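Local coordinates for Sca-family protein (Rickettsia rickettsii, PDB 4LQ8) that is a rickettsial surface cell antigen, probably acting in cell adhesion, of which this chain is the N-terminal head portion, at residues 169-174 with 179-184; 185-188 with 192-195. All coordinates share one frame; numbering follows the deposited sequence.

Contact 1: residues 169-174 with 179-184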
loop_
_atom_site.group_PDB
_atom_site.type_symbol
_atom_site.label_atom_id
_atom_site.label_comp_id
_atom_site.label_asym_id
_atom_site.label_seq_id
_atom_site.Cartn_x
_atom_site.Cartn_y
_atom_site.Cartn_z
ATOM N N VAL A 169 -10.551 -13.185 -3.929
ATOM C CA VAL A 169 -9.689 -14.198 -3.304
ATOM C C VAL A 169 -10.592 -15.265 -2.665
ATOM O O VAL A 169 -11.587 -14.928 -2.025
ATOM C CB VAL A 169 -8.686 -13.572 -2.284
ATOM C CG1 VAL A 169 -7.930 -14.646 -1.508
ATOM C CG2 VAL A 169 -7.702 -12.643 -2.991
ATOM N N GLN A 170 -10.295 -16.541 -2.903
ATOM C CA GLN A 170 -11.097 -17.617 -2.325
ATOM C C GLN A 170 -10.418 -18.121 -1.053
ATOM O O GLN A 170 -9.629 -19.070 -1.104
ATOM C CB GLN A 170 -11.362 -18.765 -3.331
ATOM C CG GLN A 170 -12.204 -18.376 -4.560
ATOM C CD GLN A 170 -13.640 -18.041 -4.225
ATOM O OE1 GLN A 170 -14.050 -16.873 -4.244
ATOM N NE2 GLN A 170 -14.443 -19.059 -3.937
ATOM N N TRP A 171 -10.687 -17.433 0.080
ATOM C CA TRP A 171 -10.144 -17.789 1.389
ATOM C C TRP A 171 -10.889 -18.997 1.918
ATOM O O TRP A 171 -12.123 -19.036 1.885
ATOM C CB TRP A 171 -10.319 -16.653 2.403
ATOM C CG TRP A 171 -9.498 -15.433 2.123
ATOM C CD1 TRP A 171 -9.951 -14.226 1.691
ATOM C CD2 TRP A 171 -8.080 -15.285 2.324
ATOM N NE1 TRP A 171 -8.907 -13.341 1.588
ATOM C CE2 TRP A 171 -7.751 -13.951 2.002
ATOM C CE3 TRP A 171 -7.050 -16.160 2.726
ATOM C CZ2 TRP A 171 -6.432 -13.476 2.033
ATOM C CZ3 TRP A 171 -5.749 -15.677 2.782
ATOM C CH2 TRP A 171 -5.453 -14.348 2.450
ATOM N N GLU A 172 -10.134 -19.971 2.437
ATOM C CA GLU A 172 -10.691 -21.160 3.058
ATOM C C GLU A 172 -10.368 -21.098 4.530
ATOM O O GLU A 172 -9.223 -20.812 4.906
ATOM C CB GLU A 172 -10.125 -22.435 2.426
ATOM C CG GLU A 172 -10.667 -22.710 1.032
ATOM C CD GLU A 172 -10.521 -24.152 0.596
ATOM O OE1 GLU A 172 -11.530 -24.893 0.653
ATOM O OE2 GLU A 172 -9.395 -24.550 0.218
ATOM N N ASN A 173 -11.407 -21.242 5.358
ATOM C CA ASN A 173 -11.304 -21.241 6.811
ATOM C C ASN A 173 -10.459 -22.438 7.214
ATOM O O ASN A 173 -10.622 -23.524 6.643
ATOM C CB ASN A 173 -12.691 -21.374 7.448
ATOM C CG ASN A 173 -13.630 -20.246 7.118
ATOM O OD1 ASN A 173 -13.397 -19.092 7.473
ATOM N ND2 ASN A 173 -14.737 -20.567 6.467
ATOM N N HIS A 174 -9.536 -22.226 8.173
ATOM C CA HIS A 174 -8.683 -23.285 8.698
ATOM C C HIS A 174 -9.555 -24.322 9.408
ATOM O O HIS A 174 -10.567 -23.972 10.027
ATOM C CB HIS A 174 -7.614 -22.723 9.635
ATOM C CG HIS A 174 -6.430 -23.618 9.809
ATOM N ND1 HIS A 174 -6.473 -24.726 10.653
ATOM C CD2 HIS A 174 -5.186 -23.513 9.285
ATOM C CE1 HIS A 174 -5.265 -25.263 10.595
ATOM N NE2 HIS A 174 -4.457 -24.572 9.781
ATOM N N ASP A 179 -8.720 -18.567 14.136
ATOM C CA ASP A 179 -8.197 -17.257 13.724
ATOM C C ASP A 179 -7.491 -17.300 12.355
ATOM O O ASP A 179 -6.920 -16.301 11.938
ATOM C CB ASP A 179 -7.227 -16.732 14.809
ATOM C CG ASP A 179 -6.027 -17.629 15.142
ATOM O OD1 ASP A 179 -6.065 -18.825 14.813
ATOM O OD2 ASP A 179 -5.057 -17.125 15.743
ATOM N N LEU A 180 -7.503 -18.449 11.670
ATOM C CA LEU A 180 -6.789 -18.556 10.389
ATOM C C LEU A 180 -7.650 -18.873 9.208
ATOM O O LEU A 180 -8.649 -19.603 9.323
ATOM C CB LEU A 180 -5.642 -19.593 10.451
ATOM C CG LEU A 180 -4.592 -19.459 11.583
ATOM C CD1 LEU A 180 -3.635 -20.672 11.591
ATOM C CD2 LEU A 180 -3.765 -18.161 11.451
ATOM N N ARG A 181 -7.234 -18.321 8.048
ATOM C CA ARG A 181 -7.752 -18.624 6.723
ATOM C C ARG A 181 -6.529 -18.706 5.838
ATOM O O ARG A 181 -5.497 -18.108 6.141
ATOM C CB ARG A 181 -8.719 -17.575 6.166
ATOM C CG ARG A 181 -10.112 -17.551 6.769
ATOM C CD ARG A 181 -10.582 -16.125 6.604
ATOM N NE ARG A 181 -11.670 -15.997 5.670
ATOM C CZ ARG A 181 -11.962 -14.914 4.964
ATOM N NH1 ARG A 181 -11.175 -13.840 5.014
ATOM N NH2 ARG A 181 -13.004 -14.910 4.159
ATOM N N ALA A 182 -6.639 -19.453 4.749
ATOM C CA ALA A 182 -5.546 -19.633 3.817
ATOM C C ALA A 182 -6.080 -19.711 2.416
ATOM O O ALA A 182 -7.242 -20.078 2.220
ATOM C CB ALA A 182 -4.768 -20.900 4.155
ATOM N N THR A 183 -5.249 -19.340 1.441
ATOM C CA THR A 183 -5.589 -19.453 0.022
ATOM C C THR A 183 -4.376 -19.932 -0.762
ATOM O O THR A 183 -3.290 -19.368 -0.634
ATOM C CB THR A 183 -6.265 -18.181 -0.550
ATOM O OG1 THR A 183 -6.821 -18.486 -1.828
ATOM C CG2 THR A 183 -5.326 -16.974 -0.652
ATOM N N VAL A 184 -4.560 -21.005 -1.533
ATOM C CA VAL A 184 -3.501 -21.576 -2.371
ATOM C C VAL A 184 -3.570 -20.830 -3.716
ATOM O O VAL A 184 -4.573 -20.905 -4.434
ATOM C CB VAL A 184 -3.609 -23.123 -2.519
ATOM C CG1 VAL A 184 -2.430 -23.672 -3.318
ATOM C CG2 VAL A 184 -3.687 -23.808 -1.145
HETATM O O HOH W 1 -7.421 -17.336 -4.229
#
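Glu172 and Ala182 bind each other through both backbone groups, Glu172 N to Ala182 O and Ala182 N to Glu172 O, each at 2.9 Å. Two residues nearer the turn, past the non-hydrogen-bonded pair Asn173-Arg181, His174 N reaches Leu180 O at 3.0 Å. At the other end a side chain takes over from the backbone: Thr183 OG1 donates to Gln170 O at 3.0 Å, from above the carbonyl plane. With OG1 anti to the backbone N (chi1 -167°), this hydroxyl also receives a proton from a water at 2.7 Å, and that water accepts from Gln170 N, closing a water bridge between residues 169-174 and 179-184.

The same torsion turns the Thr183 methyl onto Trp171. Thr183 CG2 sits 4.0 Å from the centroid of the six-membered ring, over the face, in a CH-pi contact, and Val169 CG1 lies on that face as well. Across the opposite face comes Arg181, its guanidinium plane 27° from that of the indole. Trp171 CB lies over the centre of the guanidinium, with Arg181 CZ 3.5 Å away, while Arg181 NH1 passes over the pyrrole part of the ring. Polar ends are tied outside the pair: Trp171 NE1 to Asp32, and Arg181 NH1 to Glu198 in a salt bridge that should steady the guanidinium over the indole. Near the turn His174 and Leu180 run side by side, their CB atoms 3.8 Å apart.

The example is an antiparallel beta hairpin whose short ladder is extended past its paired residues by the Thr183 hydroxyl and by Trp171, held between Arg181 and Thr183; strand 172-173 is one of the two edge strands, within this chain, of the six-stranded antiparallel sheet.

Contact 2: residues 185-188 with 192-195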
loop_
_atom_site.group_PDB
_atom_site.type_symbol
_atom_site.label_atom_id
_atom_site.label_comp_id
_atom_site.label_asym_id
_atom_site.label_seq_id
_atom_site.Cartn_x
_atom_site.Cartn_y
_atom_site.Cartn_z
ATOM N N VAL A 185 -2.538 -20.052 -4.005
ATOM C CA VAL A 185 -2.465 -19.270 -5.239
ATOM C C VAL A 185 -1.837 -20.169 -6.314
ATOM O O VAL A 185 -0.684 -20.556 -6.189
ATOM C CB VAL A 185 -1.724 -17.932 -5.019
ATOM C CG1 VAL A 185 -1.523 -17.202 -6.341
ATOM C CG2 VAL A 185 -2.471 -17.043 -4.018
ATOM N N LYS A 186 -2.618 -20.543 -7.329
ATOM C CA LYS A 186 -2.172 -21.457 -8.376
ATOM C C LYS A 186 -2.080 -20.804 -9.752
ATOM O O LYS A 186 -2.956 -20.016 -10.105
ATOM C CB LYS A 186 -3.096 -22.686 -8.430
ATOM C CG LYS A 186 -2.927 -23.632 -7.256
ATOM C CD LYS A 186 -3.816 -24.860 -7.377
ATOM C CE LYS A 186 -3.570 -25.828 -6.244
ATOM N NZ LYS A 186 -4.336 -27.089 -6.406
ATOM N N ASN A 187 -1.045 -21.161 -10.544
ATOM C CA ASN A 187 -0.902 -20.654 -11.917
ATOM C C ASN A 187 -1.825 -21.378 -12.910
ATOM O O ASN A 187 -2.555 -22.296 -12.525
ATOM C CB ASN A 187 0.560 -20.645 -12.391
ATOM C CG ASN A 187 1.251 -21.978 -12.593
ATOM O OD1 ASN A 187 0.636 -23.028 -12.778
ATOM N ND2 ASN A 187 2.572 -21.949 -12.606
ATOM N N ASP A 188 -1.771 -20.971 -14.192
ATOM C CA ASP A 188 -2.575 -21.515 -15.302
ATOM C C ASP A 188 -2.482 -23.040 -15.434
ATOM O O ASP A 188 -3.491 -23.688 -15.731
ATOM C CB ASP A 188 -2.225 -20.810 -16.623
ATOM C CG ASP A 188 -2.490 -19.301 -16.652
ATOM O OD1 ASP A 188 -2.469 -18.661 -15.560
ATOM O OD2 ASP A 188 -2.698 -18.754 -17.760
ATOM N N GLU A 192 1.079 -24.529 -7.577
ATOM C CA GLU A 192 1.075 -23.536 -6.507
ATOM C C GLU A 192 2.260 -22.542 -6.583
ATOM O O GLU A 192 3.419 -22.947 -6.491
ATOM C CB GLU A 192 1.027 -24.263 -5.156
ATOM C CG GLU A 192 1.203 -23.384 -3.927
ATOM C CD GLU A 192 1.358 -24.144 -2.624
ATOM O OE1 GLU A 192 0.967 -25.333 -2.565
ATOM O OE2 GLU A 192 1.869 -23.542 -1.653
ATOM N N LEU A 193 1.945 -21.245 -6.710
ATOM C CA LEU A 193 2.916 -20.151 -6.697
ATOM C C LEU A 193 3.311 -19.912 -5.237
ATOM O O LEU A 193 4.496 -19.728 -4.942
ATOM C CB LEU A 193 2.297 -18.863 -7.284
ATOM C CG LEU A 193 2.712 -18.473 -8.697
ATOM C CD1 LEU A 193 2.108 -19.380 -9.693
ATOM C CD2 LEU A 193 2.240 -17.095 -9.032
ATOM N N CYS A 194 2.302 -19.953 -4.328
ATOM C CA CYS A 194 2.421 -19.769 -2.877
ATOM C C CYS A 194 1.058 -20.037 -2.242
ATOM O O CYS A 194 0.050 -20.119 -2.947
ATOM C CB CYS A 194 2.884 -18.348 -2.559
ATOM S SG CYS A 194 1.592 -17.106 -2.796
ATOM N N THR A 195 1.024 -20.119 -0.909
ATOM C CA THR A 195 -0.199 -20.195 -0.134
ATOM C C THR A 195 -0.153 -18.982 0.785
ATOM O O THR A 195 0.892 -18.705 1.373
ATOM C CB THR A 195 -0.384 -21.542 0.589
ATOM O OG1 THR A 195 -0.300 -22.591 -0.373
ATOM C CG2 THR A 195 -1.740 -21.639 1.307
#
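Leu193 lays its CD1 methyl against the side chain of Asn187, where CD1 to Asn187 CB is 3.4 Å, the two side chains crossing at about a right angle. Asn187 carries its amide between its own backbone N and carbonyl carbon (chi1 67°). From there OD1 accepts from the backbone N of Asp191, within the connecting turn, while ND2 donates to the carbonyl of Asp234. The amide thus ties the turn to the backbone at Asp234, while Asn187 CB packs on Leu193.

Behind this overlap the backbones are joined at one residue. Val185 N donates to Cys194 O at 2.8 Å, and Leu193 N donates to Val185 O, also at 2.8 Å. Val185 O has a longer CA-H...O contact from Glu192 CA at 3.5 Å. The side chain of Val185 faces two partners, with CG1 4.3 Å from Leu193 CB and CB 4.1 Å from Cys194 SG. Met237 of strand 236-245 touches all three of these side chains, and Val36 meets Val185 and Leu193, so the apolar side is buried against another sheet.

The face bearing Lys186 and Glu192 is different. Lys186 CG packs over Glu192 CA, but the charged ends stay apart, NZ and OE1 being 6.8 Å from each other. Glu192 instead reaches, extended, to Thr195, whose OG1 donates to Glu192 OE2 at 2.7 Å from well above the carboxylate plane.

How an extra residue is absorbed without losing the pairing is a general question for antiparallel strands, and this hairpin answers it with a classic beta bulge: Leu193 and Cys194 together stand opposite Val185.

Contacts 1 and 2 follow one another along the chain and share strand 180-186, which pairs with strand 172-173 on one side and with strand 192-201 on the other. Together they form a three-stranded antiparallel meander at one border of the six-stranded sheet. Their centres are about 14 Å apart, yet they meet in the middle: Val184 CG1 packs on Glu192 CG at 3.7 Å, and Thr183 O lies 3.4 Å from Thr195 CG2. Contact 1 is largely a surface contact, whereas contact 2 turns its apolar side inward. Regular pairing at one end and a bulge at the other thus coexist on a single strand.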